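Local coordinates for protein S-adenosylmethionine:tRNA ribosyltransferase-isomerase (Thermotoga maritima, PDB 1VKY) that probably transfers and isomerizes the ribose moiety of S-adenosylmethionine onto the 7-aminomethyl-7-deazaguanine of tRNA, giving epoxyqueuosine in queuosine biosynthesis, at residues M312-F317 against D321-A326; E325-A330 against D342-L347; L40-R45 against E51-R56. One frame throughout, in Å; residues are numbered along the deposited sequence.

Contact 1 (M312-F317 against D321-A326)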
ATOM      1  N   MET B 312       9.092  16.108 -11.162  1.00 24.09           N
ATOM      2  CA  MET B 312       9.322  17.457 -11.700  1.00 25.42           C
ATOM      3  C   MET B 312       9.405  18.512 -10.567  1.00 26.49           C
ATOM      4  O   MET B 312      10.232  19.417 -10.611  1.00 23.40           O
ATOM      5  CB  MET B 312       8.232  17.855 -12.688  1.00 27.47           C
ATOM      6  CG  MET B 312       8.171  16.991 -13.962  1.00 28.22           C
ATOM      7  SD  MET B 312       6.615  17.320 -14.818  1.00 30.84           S
ATOM      8  CE  MET B 312       6.730  15.995 -16.043  1.00 36.40           C
ATOM      9  N   LEU B 313       8.566  18.377  -9.544  1.00 25.51           N
ATOM     10  CA  LEU B 313       8.607  19.316  -8.407  1.00 22.33           C
ATOM     11  C   LEU B 313       9.929  19.180  -7.655  1.00 22.68           C
ATOM     12  O   LEU B 313      10.567  20.162  -7.340  1.00 22.30           O
ATOM     13  CB  LEU B 313       7.437  19.032  -7.480  1.00 25.25           C
ATOM     14  CG  LEU B 313       7.199  19.854  -6.207  1.00 24.41           C
ATOM     15  CD1 LEU B 313       5.726  19.706  -5.766  1.00 29.25           C
ATOM     16  CD2 LEU B 313       8.122  19.441  -5.091  1.00 28.92           C
ATOM     17  N   VAL B 314      10.331  17.959  -7.324  1.00 23.86           N
ATOM     18  CA  VAL B 314      11.580  17.758  -6.611  1.00 26.52           C
ATOM     19  C   VAL B 314      12.790  18.218  -7.441  1.00 25.67           C
ATOM     20  O   VAL B 314      13.752  18.786  -6.915  1.00 24.60           O
ATOM     21  CB  VAL B 314      11.738  16.280  -6.157  1.00 27.47           C
ATOM     22  CG1 VAL B 314      13.033  16.083  -5.506  1.00 36.06           C
ATOM     23  CG2 VAL B 314      10.624  15.937  -5.179  1.00 27.36           C
ATOM     24  N   ALA B 315      12.739  18.011  -8.748  1.00 23.49           N
ATOM     25  CA  ALA B 315      13.782  18.517  -9.634  1.00 26.30           C
ATOM     26  C   ALA B 315      13.867  20.048  -9.558  1.00 26.95           C
ATOM     27  O   ALA B 315      14.959  20.622  -9.531  1.00 27.58           O
ATOM     28  CB  ALA B 315      13.487  18.057 -11.085  1.00 27.84           C
ATOM     29  N   ALA B 316      12.722  20.719  -9.470  1.00 25.88           N
ATOM     30  CA  ALA B 316      12.749  22.164  -9.338  1.00 23.90           C
ATOM     31  C   ALA B 316      13.438  22.491  -8.015  1.00 23.31           C
ATOM     32  O   ALA B 316      14.151  23.479  -7.914  1.00 24.74           O
ATOM     33  CB  ALA B 316      11.365  22.747  -9.375  1.00 23.32           C
ATOM     34  N   PHE B 317      13.202  21.686  -6.982  1.00 23.83           N
ATOM     35  CA  PHE B 317      13.718  22.037  -5.642  1.00 23.78           C
ATOM     36  C   PHE B 317      15.238  21.825  -5.527  1.00 25.91           C
ATOM     37  O   PHE B 317      15.952  22.641  -4.966  1.00 25.52           O
ATOM     38  CB  PHE B 317      13.007  21.221  -4.564  1.00 21.30           C
ATOM     39  CG  PHE B 317      13.328  21.691  -3.194  1.00 19.94           C
ATOM     40  CD1 PHE B 317      12.742  22.855  -2.697  1.00 19.52           C
ATOM     41  CD2 PHE B 317      14.255  21.030  -2.414  1.00 21.58           C
ATOM     42  CE1 PHE B 317      13.080  23.341  -1.432  1.00 23.52           C
ATOM     43  CE2 PHE B 317      14.591  21.531  -1.114  1.00 19.88           C
ATOM     44  CZ  PHE B 317      13.979  22.681  -0.658  1.00 23.50           C
ATOM     45  N   ASP B 321      19.511  18.389 -13.035  1.00 27.14           N
ATOM     46  CA  ASP B 321      20.607  17.447 -13.274  1.00 27.98           C
ATOM     47  C   ASP B 321      21.047  16.759 -11.969  1.00 24.73           C
ATOM     48  O   ASP B 321      21.377  15.584 -11.954  1.00 24.88           O
ATOM     49  CB  ASP B 321      21.791  18.144 -13.920  1.00 29.87           C
ATOM     50  CG  ASP B 321      21.469  18.697 -15.308  1.00 41.09           C
ATOM     51  OD1 ASP B 321      20.510  18.216 -15.970  1.00 42.40           O
ATOM     52  OD2 ASP B 321      22.141  19.621 -15.812  1.00 49.32           O
ATOM     53  N   PHE B 322      21.040  17.498 -10.870  1.00 27.15           N
ATOM     54  CA  PHE B 322      21.461  16.933  -9.582  1.00 24.56           C
ATOM     55  C   PHE B 322      20.458  15.867  -9.147  1.00 25.00           C
ATOM     56  O   PHE B 322      20.841  14.798  -8.713  1.00 25.74           O
ATOM     57  CB  PHE B 322      21.552  18.084  -8.583  1.00 24.65           C
ATOM     58  CG  PHE B 322      22.086  17.714  -7.208  1.00 26.22           C
ATOM     59  CD1 PHE B 322      23.139  16.832  -7.045  1.00 29.43           C
ATOM     60  CD2 PHE B 322      21.570  18.320  -6.073  1.00 24.66           C
ATOM     61  CE1 PHE B 322      23.643  16.545  -5.772  1.00 28.94           C
ATOM     62  CE2 PHE B 322      22.071  18.008  -4.808  1.00 27.99           C
ATOM     63  CZ  PHE B 322      23.097  17.113  -4.675  1.00 26.52           C
ATOM     64  N   VAL B 323      19.149  16.138  -9.243  1.00 27.43           N
ATOM     65  CA  VAL B 323      18.194  15.156  -8.771  1.00 25.53           C
ATOM     66  C   VAL B 323      18.223  13.920  -9.663  1.00 28.00           C
ATOM     67  O   VAL B 323      18.092  12.775  -9.186  1.00 27.81           O
ATOM     68  CB  VAL B 323      16.748  15.735  -8.612  1.00 28.39           C
ATOM     69  CG1 VAL B 323      15.937  15.600  -9.879  1.00 33.60           C
ATOM     70  CG2 VAL B 323      16.034  14.972  -7.513  1.00 38.06           C
ATOM     71  N   MET B 324      18.423  14.120 -10.964  1.00 27.71           N
ATOM     72  CA  MET B 324      18.518  12.948 -11.880  1.00 27.42           C
ATOM     73  C   MET B 324      19.753  12.094 -11.605  1.00 27.75           C
ATOM     74  O   MET B 324      19.671  10.909 -11.662  1.00 28.39           O
ATOM     75  CB  MET B 324      18.428  13.396 -13.344  1.00 28.70           C
ATOM     76  CG  MET B 324      17.079  14.087 -13.650  1.00 33.70           C
ATOM     77  SD  MET B 324      15.523  13.128 -13.358  1.00 44.94           S
ATOM     78  CE  MET B 324      15.498  12.444 -11.736  1.00 61.38           C
ATOM     79  N   GLU B 325      20.883  12.723 -11.276  1.00 31.11           N
ATOM     80  CA  GLU B 325      22.089  12.013 -10.822  1.00 30.40           C
ATOM     81  C   GLU B 325      21.773  11.215  -9.536  1.00 28.35           C
ATOM     82  O   GLU B 325      22.065  10.029  -9.423  1.00 26.11           O
ATOM     83  CB  GLU B 325      23.207  13.065 -10.624  1.00 32.27           C
ATOM     84  CG  GLU B 325      24.434  12.643  -9.834  1.00 38.40           C
ATOM     85  CD  GLU B 325      25.543  13.714  -9.831  1.00 45.24           C
ATOM     86  OE1 GLU B 325      25.270  14.921  -9.524  1.00 62.64           O
ATOM     87  N   ALA B 326      21.099  11.848  -8.584  1.00 25.89           N
ATOM     88  CA  ALA B 326      20.700  11.182  -7.327  1.00 27.78           C
ATOM     89  C   ALA B 326      19.796   9.965  -7.573  1.00 27.06           C
ATOM     90  O   ALA B 326      19.922   8.926  -6.913  1.00 27.99           O
ATOM     91  CB  ALA B 326      20.001  12.182  -6.401  1.00 27.15           C
TER

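Contact 2 (E325-A330 against D342-L347)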
ATOM      1  N   GLU B 325      20.883  12.723 -11.276  1.00 31.11           N
ATOM      2  CA  GLU B 325      22.089  12.013 -10.822  1.00 30.40           C
ATOM      3  C   GLU B 325      21.773  11.215  -9.536  1.00 28.35           C
ATOM      4  O   GLU B 325      22.065  10.029  -9.423  1.00 26.11           O
ATOM      5  CB  GLU B 325      23.207  13.065 -10.624  1.00 32.27           C
ATOM      6  CG  GLU B 325      24.434  12.643  -9.834  1.00 38.40           C
ATOM      7  CD  GLU B 325      25.543  13.714  -9.831  1.00 45.24           C
ATOM      8  OE1 GLU B 325      25.270  14.921  -9.524  1.00 62.64           O
ATOM      9  N   ALA B 326      21.099  11.848  -8.584  1.00 25.89           N
ATOM     10  CA  ALA B 326      20.700  11.182  -7.327  1.00 27.78           C
ATOM     11  C   ALA B 326      19.796   9.965  -7.573  1.00 27.06           C
ATOM     12  O   ALA B 326      19.922   8.926  -6.913  1.00 27.99           O
ATOM     13  CB  ALA B 326      20.001  12.182  -6.401  1.00 27.15           C
ATOM     14  N   TYR B 327      18.838  10.111  -8.478  1.00 26.66           N
ATOM     15  CA  TYR B 327      17.941   8.995  -8.794  1.00 27.63           C
ATOM     16  C   TYR B 327      18.669   7.843  -9.505  1.00 31.04           C
ATOM     17  O   TYR B 327      18.377   6.664  -9.271  1.00 31.29           O
ATOM     18  CB  TYR B 327      16.774   9.457  -9.657  1.00 27.51           C
ATOM     19  CG  TYR B 327      15.601   9.919  -8.853  1.00 24.63           C
ATOM     20  CD1 TYR B 327      15.712  11.007  -7.991  1.00 24.24           C
ATOM     21  CD2 TYR B 327      14.368   9.278  -8.945  1.00 25.69           C
ATOM     22  CE1 TYR B 327      14.581  11.453  -7.258  1.00 24.54           C
ATOM     23  CE2 TYR B 327      13.258   9.698  -8.201  1.00 27.05           C
ATOM     24  CZ  TYR B 327      13.372  10.790  -7.364  1.00 24.48           C
ATOM     25  OH  TYR B 327      12.265  11.221  -6.650  1.00 27.50           O
ATOM     26  N   ARG B 328      19.634   8.174 -10.357  1.00 31.24           N
ATOM     27  CA  ARG B 328      20.431   7.102 -10.971  1.00 32.41           C
ATOM     28  C   ARG B 328      21.241   6.344  -9.915  1.00 29.92           C
ATOM     29  O   ARG B 328      21.330   5.107  -9.954  1.00 28.94           O
ATOM     30  CB  ARG B 328      21.318   7.682 -12.056  1.00 34.60           C
ATOM     31  CG  ARG B 328      20.570   7.929 -13.378  1.00 40.66           C
ATOM     32  CD  ARG B 328      21.516   8.184 -14.566  1.00 41.36           C
ATOM     33  NE  ARG B 328      22.248   9.429 -14.364  1.00 43.98           N
ATOM     34  CZ  ARG B 328      21.789  10.643 -14.630  1.00 44.21           C
ATOM     35  NH1 ARG B 328      20.577  10.824 -15.156  1.00 47.65           N
ATOM     36  NH2 ARG B 328      22.562  11.689 -14.372  1.00 43.07           N
ATOM     37  N   GLU B 329      21.823   7.075  -8.951  1.00 28.86           N
ATOM     38  CA  GLU B 329      22.508   6.447  -7.806  1.00 29.43           C
ATOM     39  C   GLU B 329      21.583   5.607  -6.926  1.00 30.48           C
ATOM     40  O   GLU B 329      21.990   4.541  -6.417  1.00 27.82           O
ATOM     41  CB  GLU B 329      23.217   7.484  -6.911  1.00 29.26           C
ATOM     42  CG  GLU B 329      24.714   7.673  -7.147  1.00 45.97           C
ATOM     43  CD  GLU B 329      25.562   6.376  -7.045  1.00 51.98           C
ATOM     44  OE1 GLU B 329      26.008   5.874  -8.097  1.00 59.99           O
ATOM     45  OE2 GLU B 329      25.811   5.856  -5.931  1.00 49.46           O
ATOM     46  N   ALA B 330      20.348   6.064  -6.733  1.00 27.85           N
ATOM     47  CA  ALA B 330      19.376   5.286  -5.960  1.00 29.08           C
ATOM     48  C   ALA B 330      19.054   3.935  -6.614  1.00 28.79           C
ATOM     49  O   ALA B 330      18.981   2.917  -5.930  1.00 27.68           O
ATOM     50  CB  ALA B 330      18.097   6.071  -5.729  1.00 29.64           C
ATOM     51  N   ASP B 342      11.830   4.250   0.270  1.00 28.58           N
ATOM     52  CA  ASP B 342      12.778   4.988   1.050  1.00 28.45           C
ATOM     53  C   ASP B 342      12.496   6.511   0.918  1.00 25.22           C
ATOM     54  O   ASP B 342      11.536   6.926   0.254  1.00 23.54           O
ATOM     55  CB  ASP B 342      14.195   4.639   0.587  1.00 23.95           C
ATOM     56  CG  ASP B 342      14.549   3.213   0.897  1.00 32.30           C
ATOM     57  OD1 ASP B 342      14.236   2.771   2.014  1.00 27.58           O
ATOM     58  OD2 ASP B 342      15.142   2.487   0.088  1.00 28.69           O
ATOM     59  N   ALA B 343      13.329   7.309   1.567  1.00 27.14           N
ATOM     60  CA  ALA B 343      13.182   8.766   1.583  1.00 26.61           C
ATOM     61  C   ALA B 343      14.435   9.522   1.107  1.00 27.90           C
ATOM     62  O   ALA B 343      15.542   8.996   1.106  1.00 24.30           O
ATOM     63  CB  ALA B 343      12.847   9.227   2.946  1.00 29.72           C
ATOM     64  N   MET B 344      14.202  10.783   0.730  1.00 24.29           N
ATOM     65  CA  MET B 344      15.231  11.763   0.349  1.00 27.38           C
ATOM     66  C   MET B 344      15.033  13.030   1.199  1.00 24.89           C
ATOM     67  O   MET B 344      13.886  13.478   1.386  1.00 25.01           O
ATOM     68  CB  MET B 344      15.043  12.097  -1.128  1.00 26.89           C
ATOM     69  CG  MET B 344      15.966  13.131  -1.675  1.00 27.95           C
ATOM     70  SD  MET B 344      15.662  13.385  -3.432  1.00 30.61           S
ATOM     71  CE  MET B 344      16.628  12.018  -4.168  1.00 29.78           C
ATOM     72  N   LEU B 345      16.140  13.547   1.740  1.00 26.35           N
ATOM     73  CA  LEU B 345      16.236  14.878   2.373  1.00 25.36           C
ATOM     74  C   LEU B 345      17.077  15.761   1.463  1.00 24.86           C
ATOM     75  O   LEU B 345      18.239  15.428   1.151  1.00 24.94           O
ATOM     76  CB  LEU B 345      16.936  14.806   3.734  1.00 25.97           C
ATOM     77  CG  LEU B 345      17.268  16.110   4.470  1.00 27.10           C
ATOM     78  CD1 LEU B 345      16.023  16.952   4.743  1.00 28.22           C
ATOM     79  CD2 LEU B 345      18.038  15.849   5.768  1.00 27.05           C
ATOM     80  N   ILE B 346      16.477  16.857   1.020  1.00 22.43           N
ATOM     81  CA  ILE B 346      17.148  17.842   0.223  1.00 23.50           C
ATOM     82  C   ILE B 346      17.322  19.072   1.067  1.00 23.72           C
ATOM     83  O   ILE B 346      16.337  19.657   1.496  1.00 22.28           O
ATOM     84  CB  ILE B 346      16.377  18.174  -1.030  1.00 23.65           C
ATOM     85  CG1 ILE B 346      16.069  16.896  -1.812  1.00 26.64           C
ATOM     86  CG2 ILE B 346      17.231  19.149  -1.889  1.00 26.44           C
ATOM     87  CD1 ILE B 346      14.842  16.942  -2.545  1.00 33.51           C
ATOM     88  N   LEU B 347      18.591  19.423   1.306  1.00 25.95           N
ATOM     89  CA  LEU B 347      18.992  20.636   2.082  1.00 27.97           C
ATOM     90  C   LEU B 347      19.504  21.767   1.165  1.00 31.94           C
ATOM     91  O   LEU B 347      19.273  22.957   1.439  1.00 31.91           O
ATOM     92  CB  LEU B 347      20.125  20.278   3.023  1.00 30.93           C
ATOM     93  CG  LEU B 347      19.758  19.261   4.104  1.00 32.76           C
ATOM     94  CD1 LEU B 347      20.980  18.763   4.765  1.00 37.55           C
ATOM     95  CD2 LEU B 347      18.814  19.895   5.107  1.00 34.01           C
ATOM     96  OXT LEU B 347      20.152  21.538   0.126  1.00 32.48           O
TER

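Contact 3 (L40-R45 against E51-R56)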
ATOM      1  N   LEU B  40      17.637   6.804   3.766  1.00 24.61           N
ATOM      2  CA  LEU B  40      17.489   8.252   3.571  1.00 23.78           C
ATOM      3  C   LEU B  40      18.673   8.699   2.755  1.00 21.58           C
ATOM      4  O   LEU B  40      19.794   8.699   3.265  1.00 25.44           O
ATOM      5  CB  LEU B  40      17.486   9.003   4.922  1.00 21.56           C
ATOM      6  CG  LEU B  40      17.415  10.542   4.928  1.00 25.14           C
ATOM      7  CD1 LEU B  40      16.081  11.019   4.396  1.00 29.41           C
ATOM      8  CD2 LEU B  40      17.666  11.159   6.284  1.00 27.92           C
ATOM      9  N   MET B  41      18.426   9.110   1.515  1.00 23.00           N
ATOM     10  CA  MET B  41      19.436   9.776   0.710  1.00 25.38           C
ATOM     11  C   MET B  41      19.376  11.278   1.024  1.00 26.81           C
ATOM     12  O   MET B  41      18.324  11.875   0.973  1.00 25.37           O
ATOM     13  CB  MET B  41      19.181   9.579  -0.787  1.00 26.20           C
ATOM     14  CG  MET B  41      20.326  10.081  -1.651  1.00 28.50           C
ATOM     15  SD  MET B  41      20.140   9.727  -3.404  1.00 31.04           S
ATOM     16  CE  MET B  41      20.261   7.956  -3.469  1.00 31.19           C
ATOM     17  N   VAL B  42      20.534  11.871   1.307  1.00 25.54           N
ATOM     18  CA  VAL B  42      20.624  13.283   1.615  1.00 24.95           C
ATOM     19  C   VAL B  42      21.359  14.003   0.499  1.00 24.18           C
ATOM     20  O   VAL B  42      22.508  13.666   0.181  1.00 24.07           O
ATOM     21  CB  VAL B  42      21.343  13.510   2.959  1.00 25.06           C
ATOM     22  CG1 VAL B  42      21.349  14.970   3.318  1.00 27.47           C
ATOM     23  CG2 VAL B  42      20.646  12.714   4.093  1.00 27.70           C
ATOM     24  N   LEU B  43      20.707  15.037  -0.018  1.00 25.16           N
ATOM     25  CA  LEU B  43      21.204  15.901  -1.067  1.00 24.91           C
ATOM     26  C   LEU B  43      21.498  17.308  -0.519  1.00 26.44           C
ATOM     27  O   LEU B  43      20.634  17.953   0.050  1.00 25.55           O
ATOM     28  CB  LEU B  43      20.157  16.002  -2.191  1.00 22.47           C
ATOM     29  CG  LEU B  43      20.216  14.904  -3.272  1.00 26.47           C
ATOM     30  CD1 LEU B  43      20.110  13.564  -2.726  1.00 32.64           C
ATOM     31  CD2 LEU B  43      19.149  15.148  -4.274  1.00 26.98           C
ATOM     32  N   HIS B  44      22.741  17.746  -0.698  1.00 24.74           N
ATOM     33  CA  HIS B  44      23.192  19.059  -0.262  1.00 25.58           C
ATOM     34  C   HIS B  44      23.328  19.914  -1.517  1.00 24.54           C
ATOM     35  O   HIS B  44      24.285  19.772  -2.278  1.00 24.61           O
ATOM     36  CB  HIS B  44      24.539  18.945   0.456  1.00 27.06           C
ATOM     37  CG  HIS B  44      24.522  18.081   1.682  1.00 29.15           C
ATOM     38  ND1 HIS B  44      24.333  18.590   2.946  1.00 28.02           N
ATOM     39  CD2 HIS B  44      24.698  16.745   1.841  1.00 27.08           C
ATOM     40  CE1 HIS B  44      24.393  17.610   3.830  1.00 28.25           C
ATOM     41  NE2 HIS B  44      24.624  16.483   3.188  1.00 28.07           N
ATOM     42  N   ARG B  45      22.373  20.795  -1.748  1.00 22.53           N
ATOM     43  CA  ARG B  45      22.302  21.439  -3.070  1.00 25.65           C
ATOM     44  C   ARG B  45      23.475  22.313  -3.417  1.00 27.98           C
ATOM     45  O   ARG B  45      23.957  22.240  -4.526  1.00 34.88           O
ATOM     46  CB  ARG B  45      21.033  22.260  -3.224  1.00 27.48           C
ATOM     47  CG  ARG B  45      19.749  21.441  -3.280  1.00 25.39           C
ATOM     48  CD  ARG B  45      18.536  22.321  -3.145  1.00 30.26           C
ATOM     49  NE  ARG B  45      18.361  22.865  -1.802  1.00 29.15           N
ATOM     50  CZ  ARG B  45      17.397  23.716  -1.494  1.00 29.91           C
ATOM     51  NH1 ARG B  45      17.276  24.161  -0.266  1.00 26.57           N
ATOM     52  NH2 ARG B  45      16.549  24.125  -2.422  1.00 31.17           N
ATOM     53  N   GLU B  51      24.693  11.904   0.233  1.00 29.19           N
ATOM     54  CA  GLU B  51      24.986  10.896   1.254  1.00 27.78           C
ATOM     55  C   GLU B  51      23.915   9.843   1.351  1.00 27.91           C
ATOM     56  O   GLU B  51      22.740  10.065   1.024  1.00 27.60           O
ATOM     57  CB  GLU B  51      25.085  11.507   2.644  1.00 28.91           C
ATOM     58  CG  GLU B  51      26.047  12.649   2.822  1.00 29.36           C
ATOM     59  CD  GLU B  51      26.030  13.101   4.264  1.00 29.39           C
ATOM     60  OE1 GLU B  51      25.420  14.141   4.594  1.00 26.14           O
ATOM     61  OE2 GLU B  51      26.583  12.358   5.057  1.00 29.45           O
ATOM     62  N   HIS B  52      24.328   8.682   1.848  1.00 26.23           N
ATOM     63  CA  HIS B  52      23.431   7.531   1.961  1.00 29.00           C
ATOM     64  C   HIS B  52      23.314   7.127   3.431  1.00 30.84           C
ATOM     65  O   HIS B  52      24.247   6.594   3.993  1.00 29.74           O
ATOM     66  CB  HIS B  52      23.997   6.405   1.108  1.00 28.37           C
ATOM     67  CG  HIS B  52      24.181   6.814  -0.312  1.00 30.36           C
ATOM     68  ND1 HIS B  52      23.135   6.877  -1.203  1.00 29.90           N
ATOM     69  CD2 HIS B  52      25.266   7.281  -0.968  1.00 31.64           C
ATOM     70  CE1 HIS B  52      23.581   7.318  -2.366  1.00 29.28           C
ATOM     71  NE2 HIS B  52      24.870   7.575  -2.248  1.00 37.47           N
ATOM     72  N   ARG B  53      22.146   7.391   4.024  1.00 29.33           N
ATOM     73  CA  ARG B  53      21.925   7.291   5.473  1.00 28.88           C
ATOM     74  C   ARG B  53      20.672   6.441   5.714  1.00 28.01           C
ATOM     75  O   ARG B  53      20.155   5.827   4.770  1.00 28.29           O
ATOM     76  CB  ARG B  53      21.779   8.692   6.088  1.00 29.30           C
ATOM     77  CG  ARG B  53      23.029   9.549   5.840  1.00 31.06           C
ATOM     78  CD  ARG B  53      24.291   9.062   6.654  1.00 25.14           C
ATOM     79  NE  ARG B  53      24.370  10.084   7.622  1.00 38.77           N
ATOM     80  CZ  ARG B  53      24.372   9.966   8.897  1.00 38.09           C
ATOM     81  NH1 ARG B  53      24.493   8.828   9.531  1.00 34.55           N
ATOM     82  NH2 ARG B  53      24.375  11.076   9.552  1.00 41.34           N
ATOM     83  N   ILE B  54      20.273   6.377   6.984  1.00 27.65           N
ATOM     84  CA  ILE B  54      19.059   5.729   7.455  1.00 28.58           C
ATOM     85  C   ILE B  54      18.174   6.808   8.031  1.00 28.62           C
ATOM     86  O   ILE B  54      18.686   7.780   8.585  1.00 26.99           O
ATOM     87  CB  ILE B  54      19.402   4.687   8.563  1.00 30.07           C
ATOM     88  CG1 ILE B  54      20.293   3.603   7.996  1.00 35.08           C
ATOM     89  CG2 ILE B  54      18.156   4.085   9.179  1.00 37.01           C
ATOM     90  CD1 ILE B  54      19.758   2.973   6.760  1.00 39.00           C
ATOM     91  N   PHE B  55      16.853   6.631   7.930  1.00 27.60           N
ATOM     92  CA  PHE B  55      15.928   7.701   8.230  1.00 27.77           C
ATOM     93  C   PHE B  55      16.094   8.299   9.614  1.00 29.47           C
ATOM     94  O   PHE B  55      16.015   9.520   9.770  1.00 26.14           O
ATOM     95  CB  PHE B  55      14.453   7.319   8.012  1.00 28.57           C
ATOM     96  CG  PHE B  55      13.563   8.537   7.884  1.00 27.31           C
ATOM     97  CD1 PHE B  55      13.395   9.152   6.669  1.00 31.55           C
ATOM     98  CD2 PHE B  55      12.963   9.091   8.986  1.00 24.45           C
ATOM     99  CE1 PHE B  55      12.619  10.301   6.569  1.00 30.30           C
ATOM    100  CE2 PHE B  55      12.208  10.215   8.899  1.00 31.11           C
ATOM    101  CZ  PHE B  55      12.040  10.842   7.689  1.00 27.23           C
ATOM    102  N   ARG B  56      16.285   7.463  10.626  1.00 32.59           N
ATOM    103  CA  ARG B  56      16.377   7.968  12.011  1.00 34.03           C
ATOM    104  C   ARG B  56      17.557   8.921  12.204  1.00 30.84           C
ATOM    105  O   ARG B  56      17.557   9.729  13.126  1.00 30.43           O
ATOM    106  CB  ARG B  56      16.476   6.820  13.008  1.00 34.37           C
ATOM    107  CG  ARG B  56      17.693   5.923  12.814  1.00 38.80           C
ATOM    108  CD  ARG B  56      17.814   4.787  13.844  1.00 44.38           C
ATOM    109  NE  ARG B  56      16.570   4.025  13.941  1.00 51.41           N
ATOM    110  CZ  ARG B  56      16.355   2.803  13.448  1.00 57.98           C
ATOM    111  NH1 ARG B  56      17.313   2.119  12.802  1.00 55.79           N
ATOM    112  NH2 ARG B  56      15.148   2.260  13.608  1.00 55.86           N
TER

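Contact 1 (M312-F317 against D321-A326)
Val314, Ala315 and Val323 meet without a ring between them, and the flat groups of both segments stand clear of the joint. The Phe322 ring has its own helix neighbour Glu325 at its edge: OE1 of Glu325 lies in the ring plane, 3.8 Å from CD1 of Phe322. The Phe317 ring makes a cation-pi contact with Arg45 and an edge-to-face contact with Phe293, both with other parts of the fold. What remains between the segments is entirely aliphatic. Val323 is the central piece, its CA-CB bond aimed at the facing helix and each of its two methyl branches engaging a different residue. CG1 rests against the helix backbone, 3.6 Å from CA of Ala315, and also touches the methyl of that alanine, with CB of Ala315 3.7 Å away. CG2 instead reaches Val314, whose CG1 lies 3.8 Å from CG2 of Val323; these two side chains cross at about a right angle. The torsion accounts for this division of labour: CG1 of Val323 sits between its backbone N and carbonyl carbon (chi1 90°, some 30° beyond the staggered value), while CG2 falls roughly opposite the N. Because Ala315 presents nothing larger than a methyl, the backbones come close, with CA of Ala315 and CA of Val323 5.6 Å apart. The buried area, 113 Å² over both sides, fits a small touching point between two consecutive helices, 309-318 and 320-332. Around it, Val314 also packs on Ile346 of strand 343-346, and Ala315 on Phe18. On helix 320-332, Phe322 and Ala326 rest on Leu43 of strand 39-44 and Ile50 of strand 49-54, which places the helix pair against the edge region of the mixed sheet.

Contact 2 (E325-A330 against D342-L347)
Met344 and Tyr327 cross at about a right angle where helix 320-332 packs on the mixed sheet, a helix-on-sheet contact of an alpha/beta layered fold. The spacing bears this out: the closest pair of CA atoms, those of Ala326 and Met344, is 9.4 Å apart, and side chains fill the interval. The methionine covers about half of it, and the methyl of Ala326 and the Tyr327 ring come to meet it. Its chain leaves strand 343-346 fully stretched as far as SD and turns only at its last torsion, about CG-SD (chi3 -83°), which sets the terminal methyl against two helix residues. On one of them, Ala326, the contact is methyl to methyl, with CB 4.0 Å from CE of Met344. On the other, the same CE approaches the Tyr327 ring obliquely, 3.7 Å from CE1 of the tyrosine. Tyr327 does not start out aimed at the strand; it is the CD1-CE1 flank of its ring that comes to the methionine. Its phenol oxygen is satisfied elsewhere, by the backbone N of His304, and its ring meets Tyr20 edge-to-face and Phe303 with planes at about 60°. Bonded at that oxygen and flanked by aromatic neighbours, the ring is probably held in place, and the methionine methyl packs against its flank. The touching residues are all buried, and the methyl's hold on the ring extends to a second carbon, with CE of Met344 4.1 Å from CD1 of Tyr327.

Contact 3 (L40-R45 against E51-R56)
Leu40 and Arg53, Met41 and His52, and Val42 and Glu51 are the paired residues of an antiparallel beta hairpin, strands 39-44 and 49-54, at one margin of the mixed sheet. Backbone polar groups of the two hydrogen-bonded pairs satisfy one another: Leu40 N gives to Arg53 O at 2.9 Å and Arg53 N to Leu40 O at 2.8 Å, with Val42 and Glu51 exchanging a matching pair. At the non-hydrogen-bonded pair, the Met41 backbone bonds to strand 343-346, and its CA comes 3.3 Å from Glu51 O in a CA-H...O contact.

Beyond the last rung, His44 NE2 donates to Glu51 OE1 over 2.8 Å, nearly straight at 162°. The oxygen lies at the ring edge, in plane, and accepts on its anti lone pair, with ring and carboxylate planes 26° apart. Glu51 runs out extended (chi2 -179°), which carries its carboxylate to the ring. A second bond, with Tyr61 OH, grips the same OE1, and the same hydroxyl is hydrogen-bonded to Arg53 NE. Replacing His44 with an alanine would probably leave Glu51 OE1 with Tyr61 alone of these two partners and the carboxylate freer to turn.

Arg53 has its charge met by Glu57 and Glu60, while His52 ND1 bonds to Tyr335 OH. On the Met41 side of the sheet, the methionine and His52 lie side by side, CE of Met41 reaching the ring edge 3.6 Å from CE1 of His52. On the face that carries Leu40, Val42, Glu51 and Arg53, the apolar part is at the Leu40 end: CD1 of Leu40 meets the Phe55 ring obliquely, 4.0 Å from CD1 of Phe55.

Contact 3 comes first along the chain; contact 1 follows far later, and contact 2 begins on the helix where contact 1 ends. The centres of contact 1 and contact 2 lie about 9 Å apart. Those of contact 2 and contact 3 are about 7 Å apart, and those of contact 1 and contact 3 about 15 Å, so contact 2 is the intermediate one. Contacts 1 and 2 share Glu325 and Ala326 on helix 320-332, whereas contacts 2 and 3 use neighbouring strands, 343-346 and 39-44, of the mixed sheet. The C-terminal strand thus lies parallel beside a hairpin strand from early in the chain, in one layer with helices 309-318 and 320-332 packed on it.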